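Local coordinates for protein xyloglucan-specific endo-beta-1,4-glucanase BoGH9A (Bacteroides ovatus, PDB 6DHT) that hydrolyses internal beta-1,4-glucosidic linkages in the backbone of xyloglucan, releasing xyloglucan oligosaccharides, as a family 9 glycoside hydrolase of the outer membrane, at residues R134-I145 and G157-Y167; L226-V236 and R295-W306. All coordinates share one frame; numbering follows the deposited sequence. Where two conformers were deposited one is given.

Contact 1. Residues R134-I145 and G157-Y167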
loop_
_atom_site.group_PDB
_atom_site.type_symbol
_atom_site.label_atom_id
_atom_site.label_comp_id
_atom_site.label_asym_id
_atom_site.label_seq_id
_atom_site.Cartn_x
_atom_site.Cartn_y
_atom_site.Cartn_z
ATOM N N ARG A 134 -14.436 -17.303 8.087
ATOM C CA ARG A 134 -13.820 -18.008 9.204
ATOM C C ARG A 134 -14.298 -17.486 10.538
ATOM O O ARG A 134 -14.924 -16.435 10.635
ATOM C CB ARG A 134 -12.295 -17.928 9.123
ATOM C CG ARG A 134 -11.709 -16.543 9.328
ATOM C CD ARG A 134 -10.185 -16.509 9.119
ATOM N NE ARG A 134 -9.648 -15.287 9.704
ATOM C CZ ARG A 134 -9.450 -14.138 9.059
ATOM N NH1 ARG A 134 -9.670 -14.048 7.765
ATOM N NH2 ARG A 134 -8.979 -13.089 9.726
ATOM N N MET A 135 -13.988 -18.245 11.577
ATOM C CA MET A 135 -14.342 -17.866 12.932
ATOM C C MET A 135 -13.406 -16.767 13.392
ATOM O O MET A 135 -12.362 -16.539 12.784
ATOM C CB MET A 135 -14.194 -19.072 13.864
ATOM C CG MET A 135 -14.996 -20.287 13.420
ATOM S SD MET A 135 -16.774 -20.053 13.605
ATOM C CE MET A 135 -16.946 -20.538 15.323
ATOM N N ALA A 136 -13.775 -16.096 14.474
ATOM C CA ALA A 136 -12.888 -15.127 15.090
ATOM C C ALA A 136 -11.570 -15.799 15.528
ATOM O O ALA A 136 -11.540 -16.967 15.950
ATOM C CB ALA A 136 -13.579 -14.474 16.263
ATOM N N GLY A 137 -10.479 -15.051 15.419
ATOM C CA GLY A 137 -9.180 -15.489 15.885
ATOM C C GLY A 137 -8.404 -14.345 16.523
ATOM O O GLY A 137 -8.691 -13.185 16.279
ATOM N N HIS A 138 -7.422 -14.681 17.350
ATOM C CA HIS A 138 -6.595 -13.696 18.055
ATOM C C HIS A 138 -7.395 -12.582 18.750
ATOM O O HIS A 138 -7.308 -11.401 18.400
ATOM C CB HIS A 138 -5.534 -13.115 17.124
ATOM C CG HIS A 138 -4.529 -14.126 16.673
ATOM N ND1 HIS A 138 -4.685 -14.853 15.515
ATOM C CD2 HIS A 138 -3.381 -14.565 17.242
ATOM C CE1 HIS A 138 -3.665 -15.685 15.378
ATOM N NE2 HIS A 138 -2.857 -15.523 16.408
ATOM N N PRO A 139 -8.178 -12.949 19.767
ATOM C CA PRO A 139 -8.924 -11.932 20.517
ATOM C C PRO A 139 -8.011 -10.876 21.143
ATOM O O PRO A 139 -8.416 -9.728 21.255
ATOM C CB PRO A 139 -9.638 -12.762 21.591
ATOM C CG PRO A 139 -8.877 -14.028 21.667
ATOM C CD PRO A 139 -8.427 -14.303 20.282
ATOM N N ASP A 140 -6.793 -11.264 21.508
ATOM C CA ASP A 140 -5.802 -10.356 22.059
ATOM C C ASP A 140 -6.365 -9.563 23.248
ATOM O O ASP A 140 -6.038 -8.390 23.448
ATOM C CB ASP A 140 -5.254 -9.435 20.952
ATOM C CG ASP A 140 -4.313 -10.166 19.994
ATOM O OD1 ASP A 140 -3.860 -11.288 20.319
ATOM O OD2 ASP A 140 -4.009 -9.645 18.888
ATOM N N ASN A 141 -7.197 -10.240 24.041
ATOM C CA ASN A 141 -7.741 -9.677 25.281
ATOM C C ASN A 141 -6.918 -10.090 26.493
ATOM O O ASN A 141 -7.135 -9.582 27.597
ATOM C CB ASN A 141 -9.194 -10.110 25.471
ATOM C CG ASN A 141 -9.399 -11.605 25.252
ATOM O OD1 ASN A 141 -8.440 -12.380 25.168
ATOM N ND2 ASN A 141 -10.662 -12.014 25.152
ATOM N N HIS A 142 -5.981 -11.005 26.276
ATOM C CA HIS A 142 -5.103 -11.482 27.334
ATOM C C HIS A 142 -3.650 -11.389 26.878
ATOM O O HIS A 142 -3.043 -12.378 26.475
ATOM C CB HIS A 142 -5.470 -12.924 27.693
ATOM C CG HIS A 142 -4.814 -13.421 28.941
ATOM N ND1 HIS A 142 -3.521 -13.897 28.964
ATOM C CD2 HIS A 142 -5.272 -13.517 30.212
ATOM C CE1 HIS A 142 -3.211 -14.265 30.194
ATOM N NE2 HIS A 142 -4.256 -14.045 30.970
ATOM N N VAL A 143 -3.099 -10.182 26.951
ATOM C CA VAL A 143 -1.778 -9.882 26.413
ATOM C C VAL A 143 -0.844 -9.413 27.524
ATOM O O VAL A 143 -1.231 -8.604 28.358
ATOM C CB VAL A 143 -1.900 -8.804 25.284
ATOM C CG1 VAL A 143 -0.539 -8.408 24.726
ATOM C CG2 VAL A 143 -2.777 -9.326 24.166
ATOM N N LEU A 144 0.383 -9.917 27.507
ATOM C CA LEU A 144 1.353 -9.665 28.571
ATOM C C LEU A 144 2.267 -8.492 28.280
ATOM O O LEU A 144 2.775 -8.343 27.168
ATOM C CB LEU A 144 2.240 -10.896 28.756
ATOM C CG LEU A 144 1.870 -11.884 29.863
ATOM C CD1 LEU A 144 0.377 -12.152 29.930
ATOM C CD2 LEU A 144 2.639 -13.176 29.638
ATOM N N ILE A 145 2.492 -7.662 29.289
ATOM C CA ILE A 145 3.584 -6.707 29.228
ATOM C C ILE A 145 4.887 -7.493 29.272
ATOM O O ILE A 145 5.240 -8.074 30.301
ATOM C CB ILE A 145 3.544 -5.703 30.408
ATOM C CG1 ILE A 145 2.249 -4.884 30.398
ATOM C CG2 ILE A 145 4.765 -4.796 30.384
ATOM C CD1 ILE A 145 2.091 -3.900 29.221
ATOM N N GLY A 157 4.663 -8.954 32.942
ATOM C CA GLY A 157 3.661 -9.952 33.248
ATOM C C GLY A 157 2.275 -9.404 33.492
ATOM O O GLY A 157 1.315 -10.169 33.569
ATOM N N THR A 158 2.156 -8.088 33.639
ATOM C CA THR A 158 0.842 -7.459 33.737
ATOM C C THR A 158 0.045 -7.825 32.494
ATOM O O THR A 158 0.596 -7.863 31.396
ATOM C CB THR A 158 0.937 -5.927 33.811
ATOM O OG1 THR A 158 1.681 -5.542 34.975
ATOM C CG2 THR A 158 -0.444 -5.304 33.880
ATOM N N ILE A 159 -1.241 -8.098 32.681
ATOM C CA ILE A 159 -2.121 -8.495 31.592
ATOM C C ILE A 159 -2.950 -7.303 31.146
ATOM O O ILE A 159 -3.583 -6.624 31.962
ATOM C CB ILE A 159 -3.069 -9.609 32.023
ATOM C CG1 ILE A 159 -2.264 -10.857 32.391
ATOM C CG2 ILE A 159 -4.066 -9.941 30.909
ATOM C CD1 ILE A 159 -3.033 -11.858 33.216
ATOM N N VAL A 160 -2.939 -7.062 29.838
ATOM C CA VAL A 160 -3.711 -5.987 29.234
ATOM C C VAL A 160 -4.543 -6.516 28.080
ATOM O O VAL A 160 -4.262 -7.585 27.530
ATOM C CB VAL A 160 -2.804 -4.842 28.719
ATOM C CG1 VAL A 160 -2.035 -4.220 29.869
ATOM C CG2 VAL A 160 -1.843 -5.322 27.651
ATOM N N SER A 161 -5.565 -5.760 27.709
ATOM C CA SER A 161 -6.340 -6.087 26.523
ATOM C C SER A 161 -5.906 -5.133 25.412
ATOM O O SER A 161 -5.776 -3.928 25.625
ATOM C CB SER A 161 -7.827 -5.959 26.807
ATOM O OG SER A 161 -8.613 -6.258 25.669
ATOM N N SER A 162 -5.652 -5.700 24.240
ATOM C CA SER A 162 -5.204 -4.924 23.074
ATOM C C SER A 162 -5.769 -5.586 21.807
ATOM O O SER A 162 -5.033 -6.204 21.019
ATOM C CB SER A 162 -3.674 -4.875 23.033
ATOM O OG SER A 162 -3.179 -3.870 22.144
ATOM N N SER A 163 -7.081 -5.439 21.638
ATOM C CA SER A 163 -7.848 -6.198 20.663
ATOM C C SER A 163 -8.133 -5.385 19.406
ATOM O O SER A 163 -7.970 -4.163 19.398
ATOM C CB SER A 163 -9.168 -6.651 21.287
ATOM O OG SER A 163 -10.042 -5.556 21.481
ATOM N N LYS A 164 -8.578 -6.097 18.367
ATOM C CA LYS A 164 -8.872 -5.546 17.037
ATOM C C LYS A 164 -7.564 -5.288 16.307
ATOM O O LYS A 164 -6.514 -5.798 16.672
ATOM C CB LYS A 164 -9.780 -4.307 17.103
ATOM C CG LYS A 164 -11.122 -4.595 17.769
ATOM C CD LYS A 164 -11.927 -3.337 17.989
ATOM C CE LYS A 164 -12.442 -2.781 16.695
ATOM N NZ LYS A 164 -13.357 -1.652 16.980
ATOM N N GLY A 165 -7.628 -4.496 15.246
ATOM C CA GLY A 165 -6.470 -4.354 14.379
ATOM C C GLY A 165 -6.309 -5.482 13.379
ATOM O O GLY A 165 -6.956 -6.528 13.473
ATOM N N TRP A 166 -5.433 -5.250 12.410
ATOM C CA TRP A 166 -5.186 -6.220 11.354
ATOM C C TRP A 166 -3.963 -7.105 11.624
ATOM O O TRP A 166 -2.976 -6.635 12.164
ATOM C CB TRP A 166 -4.909 -5.530 10.011
ATOM C CG TRP A 166 -5.923 -4.514 9.574
ATOM C CD1 TRP A 166 -7.254 -4.715 9.368
ATOM C CD2 TRP A 166 -5.661 -3.144 9.246
ATOM N NE1 TRP A 166 -7.844 -3.542 8.941
ATOM C CE2 TRP A 166 -6.885 -2.565 8.858
ATOM C CE3 TRP A 166 -4.510 -2.360 9.239
ATOM C CZ2 TRP A 166 -6.977 -1.242 8.455
ATOM C CZ3 TRP A 166 -4.607 -1.044 8.831
ATOM C CH2 TRP A 166 -5.826 -0.504 8.441
ATOM N N TYR A 167 -3.998 -8.342 11.154
ATOM C CA TYR A 167 -2.771 -9.080 10.950
ATOM C C TYR A 167 -1.902 -8.284 9.972
ATOM O O TYR A 167 -2.393 -7.767 8.965
ATOM C CB TYR A 167 -3.041 -10.444 10.356
ATOM C CG TYR A 167 -3.869 -11.380 11.194
ATOM C CD1 TYR A 167 -3.538 -11.651 12.510
ATOM C CD2 TYR A 167 -4.986 -12.016 10.647
ATOM C CE1 TYR A 167 -4.299 -12.526 13.257
ATOM C CE2 TYR A 167 -5.755 -12.877 11.399
ATOM C CZ TYR A 167 -5.393 -13.130 12.698
ATOM O OH TYR A 167 -6.157 -13.985 13.464
HETATM O O HOH W 1 -8.754 -14.315 12.611
HETATM O O HOH W 2 -7.150 -8.632 18.246
#
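Backbone hydrogen bonds join V143 and V160 in both directions, that from V160 N to V143 O being 2.7 Å long and nearly straight (173°). Beyond this antiparallel pair, I145 N reaches T158 O at 2.8 Å and G157 N returns to I145 O at 2.8 Å. Between the V143-V160 and I145-T158 bonds, L144 and I159 form the non-hydrogen-bonded pair, their side chains alongside each other, L144 CD1 3.8 Å from I159 CG1. At the other end S162 N donates a hydrogen bond to D140 O. The short strands 143-145 and 159-160 lie at one margin of a small mixed sheet, 159-160 outermost and 143-145 next to 259-260. V143 CB lies 4.2 Å from V160 CG2, and I145 CD1 reaches V160 CG1. H142 has CG anti to the backbone N (chi1 -169°), which brings one ring face against I159 CG2 in a CH-pi contact, 4.0 Å from the centroid. Farther along, Y167 OH is hydrogen-bonded to H138 ND1 at 2.7 Å, at the edge of the imidazole; the rings stand almost perpendicular (85°). A water links Y167 OH to R134 NH2, while Y117 O holds R134 NH1. The D140 carboxylate forms salt bridges with K174 and R258.

Contact 2. Residues L226-V236 and R295-W306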
loop_
_atom_site.group_PDB
_atom_site.type_symbol
_atom_site.label_atom_id
_atom_site.label_comp_id
_atom_site.label_asym_id
_atom_site.label_seq_id
_atom_site.Cartn_x
_atom_site.Cartn_y
_atom_site.Cartn_z
ATOM N N LEU A 226 -4.996 2.721 19.632
ATOM C CA LEU A 226 -5.228 3.448 20.885
ATOM C C LEU A 226 -4.828 2.623 22.114
ATOM O O LEU A 226 -4.298 3.175 23.084
ATOM C CB LEU A 226 -6.689 3.878 20.983
ATOM C CG LEU A 226 -7.119 4.960 19.994
ATOM C CD1 LEU A 226 -8.606 5.144 20.100
ATOM C CD2 LEU A 226 -6.447 6.292 20.272
ATOM N N THR A 227 -5.063 1.313 22.060
ATOM C CA THR A 227 -4.757 0.421 23.190
ATOM C C THR A 227 -3.261 0.143 23.363
ATOM O O THR A 227 -2.844 -0.455 24.361
ATOM C CB THR A 227 -5.492 -0.937 23.082
ATOM O OG1 THR A 227 -4.874 -1.776 22.091
ATOM C CG2 THR A 227 -6.968 -0.741 22.774
ATOM N N MET A 228 -2.446 0.564 22.409
ATOM C CA MET A 228 -1.010 0.353 22.450
ATOM C C MET A 228 -0.250 1.515 23.078
ATOM O O MET A 228 0.990 1.493 23.088
ATOM C CB MET A 228 -0.492 0.060 21.041
ATOM C CG MET A 228 -0.973 -1.266 20.516
ATOM S SD MET A 228 -0.124 -2.671 21.220
ATOM C CE MET A 228 1.386 -2.543 20.345
ATOM N N GLN A 229 -0.996 2.515 23.552
ATOM C CA GLN A 229 -0.435 3.667 24.243
ATOM C C GLN A 229 -0.542 3.485 25.760
ATOM O O GLN A 229 -1.625 3.228 26.266
ATOM C CB GLN A 229 -1.176 4.938 23.831
ATOM C CG GLN A 229 -0.564 6.194 24.432
ATOM C CD GLN A 229 -1.110 7.464 23.834
ATOM O OE1 GLN A 229 -2.313 7.630 23.700
ATOM N NE2 GLN A 229 -0.221 8.386 23.531
ATOM N N ASP A 230 0.587 3.629 26.446
ATOM C CA ASP A 230 0.631 3.565 27.913
ATOM C C ASP A 230 -0.111 4.794 28.434
ATOM O O ASP A 230 0.269 5.912 28.101
ATOM C CB ASP A 230 2.091 3.564 28.356
ATOM C CG ASP A 230 2.258 3.479 29.876
ATOM O OD1 ASP A 230 1.331 3.860 30.619
ATOM O OD2 ASP A 230 3.345 3.031 30.311
ATOM N N PRO A 231 -1.181 4.597 29.232
ATOM C CA PRO A 231 -2.008 5.729 29.665
ATOM C C PRO A 231 -1.290 6.695 30.596
ATOM O O PRO A 231 -1.819 7.771 30.843
ATOM C CB PRO A 231 -3.168 5.060 30.402
ATOM C CG PRO A 231 -2.620 3.756 30.856
ATOM C CD PRO A 231 -1.660 3.326 29.804
ATOM N N GLU A 232 -0.106 6.328 31.076
ATOM C CA GLU A 232 0.671 7.234 31.910
ATOM C C GLU A 232 1.581 8.103 31.058
ATOM O O GLU A 232 1.249 9.260 30.788
ATOM C CB GLU A 232 1.472 6.458 32.957
ATOM C CG GLU A 232 0.601 5.699 33.952
ATOM C CD GLU A 232 -0.411 6.595 34.655
ATOM O OE1 GLU A 232 -0.001 7.634 35.215
ATOM O OE2 GLU A 232 -1.620 6.264 34.637
ATOM N N ASP A 233 2.703 7.557 30.602
ATOM C CA ASP A 233 3.719 8.384 29.953
ATOM C C ASP A 233 3.449 8.717 28.477
ATOM O O ASP A 233 4.185 9.502 27.885
ATOM C CB ASP A 233 5.099 7.750 30.092
ATOM C CG ASP A 233 5.253 6.481 29.283
ATOM O OD1 ASP A 233 4.259 6.010 28.683
ATOM O OD2 ASP A 233 6.383 5.951 29.254
ATOM N N GLY A 234 2.413 8.121 27.892
ATOM C CA GLY A 234 2.041 8.432 26.511
ATOM C C GLY A 234 2.813 7.661 25.447
ATOM O O GLY A 234 2.536 7.809 24.256
ATOM N N GLY A 235 3.783 6.847 25.853
ATOM C CA GLY A 235 4.569 6.075 24.910
ATOM C C GLY A 235 3.756 4.944 24.305
ATOM O O GLY A 235 2.677 4.604 24.797
ATOM N N VAL A 236 4.250 4.419 23.197
ATOM C CA VAL A 236 3.511 3.441 22.387
ATOM C C VAL A 236 4.387 2.214 22.156
ATOM O O VAL A 236 5.513 2.331 21.686
ATOM C CB VAL A 236 3.056 4.068 21.048
ATOM C CG1 VAL A 236 2.281 3.060 20.186
ATOM C CG2 VAL A 236 2.209 5.277 21.304
ATOM N N ARG A 295 -10.496 12.103 21.138
ATOM C CA ARG A 295 -9.583 11.149 21.757
ATOM C C ARG A 295 -8.289 10.971 20.957
ATOM O O ARG A 295 -7.202 10.897 21.516
ATOM C CB ARG A 295 -10.297 9.808 21.927
ATOM C CG ARG A 295 -9.459 8.757 22.563
ATOM C CD ARG A 295 -10.241 7.487 22.813
ATOM N NE ARG A 295 -9.388 6.496 23.471
ATOM C CZ ARG A 295 -9.645 5.194 23.532
ATOM N NH1 ARG A 295 -10.739 4.694 22.955
ATOM N NH2 ARG A 295 -8.787 4.395 24.154
ATOM N N ALA A 296 -8.405 10.911 19.632
ATOM C CA ALA A 296 -7.232 10.706 18.782
ATOM C C ALA A 296 -6.255 11.853 18.911
ATOM O O ALA A 296 -5.049 11.659 18.999
ATOM C CB ALA A 296 -7.666 10.573 17.330
ATOM N N LEU A 297 -6.786 13.074 18.921
ATOM C CA LEU A 297 -5.912 14.234 18.995
ATOM C C LEU A 297 -5.192 14.308 20.354
ATOM O O LEU A 297 -3.983 14.532 20.422
ATOM C CB LEU A 297 -6.689 15.524 18.701
ATOM C CG LEU A 297 -5.810 16.766 18.629
ATOM C CD1 LEU A 297 -4.767 16.661 17.528
ATOM C CD2 LEU A 297 -6.676 18.004 18.451
ATOM N N LEU A 298 -5.920 14.043 21.425
ATOM C CA LEU A 298 -5.308 14.043 22.755
ATOM C C LEU A 298 -4.213 12.994 22.820
ATOM O O LEU A 298 -3.098 13.253 23.274
ATOM C CB LEU A 298 -6.367 13.749 23.820
ATOM C CG LEU A 298 -7.311 14.904 24.153
ATOM C CD1 LEU A 298 -8.492 14.427 24.988
ATOM C CD2 LEU A 298 -6.560 15.993 24.884
ATOM N N ALA A 299 -4.500 11.812 22.273
ATOM C CA ALA A 299 -3.543 10.718 22.260
ATOM C C ALA A 299 -2.307 11.051 21.439
ATOM O O ALA A 299 -1.178 10.714 21.802
ATOM C CB ALA A 299 -4.197 9.462 21.712
ATOM N N ALA A 300 -2.537 11.700 20.296
ATOM C CA ALA A 300 -1.442 12.103 19.425
ATOM C C ALA A 300 -0.455 13.043 20.099
ATOM O O ALA A 300 0.753 12.875 19.978
ATOM C CB ALA A 300 -2.005 12.778 18.168
ATOM N N GLU A 301 -0.994 14.033 20.814
ATOM C CA GLU A 301 -0.158 15.039 21.458
ATOM C C GLU A 301 0.656 14.397 22.586
ATOM O O GLU A 301 1.844 14.667 22.725
ATOM C CB GLU A 301 -1.010 16.228 21.942
ATOM C CG GLU A 301 -1.651 17.005 20.775
ATOM C CD GLU A 301 -2.105 18.410 21.120
ATOM O OE1 GLU A 301 -3.309 18.598 21.379
ATOM O OE2 GLU A 301 -1.260 19.331 21.090
ATOM N N LYS A 302 0.046 13.458 23.304
ATOM C CA LYS A 302 0.768 12.730 24.344
ATOM C C LYS A 302 1.866 11.837 23.743
ATOM O O LYS A 302 2.957 11.720 24.286
ATOM C CB LYS A 302 -0.189 11.880 25.191
ATOM C CG LYS A 302 -1.043 12.668 26.184
ATOM C CD LYS A 302 -1.606 11.779 27.289
ATOM C CE LYS A 302 -0.512 11.316 28.266
ATOM N NZ LYS A 302 -1.035 10.409 29.332
ATOM N N ALA A 303 1.594 11.198 22.607
ATOM C CA ALA A 303 2.612 10.369 21.982
ATOM C C ALA A 303 3.775 11.194 21.444
ATOM O O ALA A 303 4.931 10.806 21.554
ATOM C CB ALA A 303 1.999 9.535 20.845
ATOM N N TYR A 304 3.470 12.339 20.838
ATOM C CA TYR A 304 4.521 13.186 20.326
ATOM C C TYR A 304 5.401 13.689 21.483
ATOM O O TYR A 304 6.629 13.701 21.377
ATOM C CB TYR A 304 3.897 14.350 19.541
ATOM C CG TYR A 304 4.904 15.203 18.825
ATOM C CD1 TYR A 304 5.467 16.308 19.445
ATOM C CD2 TYR A 304 5.280 14.920 17.518
ATOM C CE1 TYR A 304 6.392 17.083 18.804
ATOM C CE2 TYR A 304 6.209 15.696 16.864
ATOM C CZ TYR A 304 6.758 16.783 17.514
ATOM O OH TYR A 304 7.684 17.561 16.873
ATOM N N ALA A 305 4.753 14.079 22.572
ATOM C CA ALA A 305 5.471 14.495 23.776
ATOM C C ALA A 305 6.443 13.405 24.236
ATOM O O ALA A 305 7.611 13.685 24.522
ATOM C CB ALA A 305 4.493 14.839 24.866
ATOM N N TRP A 306 5.977 12.159 24.287
ATOM C CA TRP A 306 6.851 11.060 24.676
ATOM C C TRP A 306 8.041 10.972 23.738
ATOM O O TRP A 306 9.172 10.826 24.174
ATOM C CB TRP A 306 6.089 9.731 24.711
ATOM C CG TRP A 306 6.891 8.567 25.253
ATOM C CD1 TRP A 306 6.847 8.057 26.526
ATOM C CD2 TRP A 306 7.849 7.775 24.542
ATOM N NE1 TRP A 306 7.708 7.000 26.637
ATOM C CE2 TRP A 306 8.341 6.806 25.438
ATOM C CE3 TRP A 306 8.342 7.795 23.238
ATOM C CZ2 TRP A 306 9.300 5.870 25.066
ATOM C CZ3 TRP A 306 9.280 6.876 22.872
ATOM C CH2 TRP A 306 9.756 5.917 23.781
HETATM O O HOH W 3 -1.077 8.363 27.526
HETATM O O HOH W 4 3.313 12.204 26.909
#
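G235 lays its CA directly on the indole of W306, a CH-pi contact 3.4 Å from the centroid of the five-membered ring and only 13° off its normal. G234 adjoins it, its O meeting A303 CA, and the closeness of loop and helix there leaves little room for a side chain on either glycine. With CG anti to the backbone N (chi1 -174°), W306 carries its indole alongside D233; NE1 makes a weak hydrogen bond of 3.1 Å to D233 OD2, which also forms a salt bridge with K263. D233 OD1 closes an Asx turn onto G235 N. From the extended Q229 side chain, NE2 donates to A299 O at 3.1 Å across the contact and to G234 O at 2.9 Å within its own loop. A299 O thus serves two donors, Q229 NE2 and the helical A303 N, arriving from opposite faces of its plane. K302 bends at chi3 (71°), bringing NZ into a 2.9 Å hydrogen bond with E232 O from above the carbonyl plane. L226 CD1 lies over one face of the R295 guanidinium. The loop, running from helix 213-226 toward strand 239-241, is thereby seated on helix 292-309, with F271 of helix 265-281 touching both Q229 and A303.

Overall arrangement
Both contacts belong to the glycoside hydrolase family 9 region and lie in series along the chain, their centres about 19 Å apart. They meet where S162 OG of contact 1 lies 2.7 Å from T227 OG1 of contact 2, a probable hydrogen bond, and S162 OG also packs 3.4 Å from M228 SD. Contact 1 is the one near the predicted catalytic residues: the Y167 side chain is about 7 Å from that of D171, the presumed nucleophile, and about 10 Å from that of E548, the presumed proton donor. Contact 2 is remote from the predicted catalytic residues; the W306 side chain is about 14 Å from a bound calcium ion.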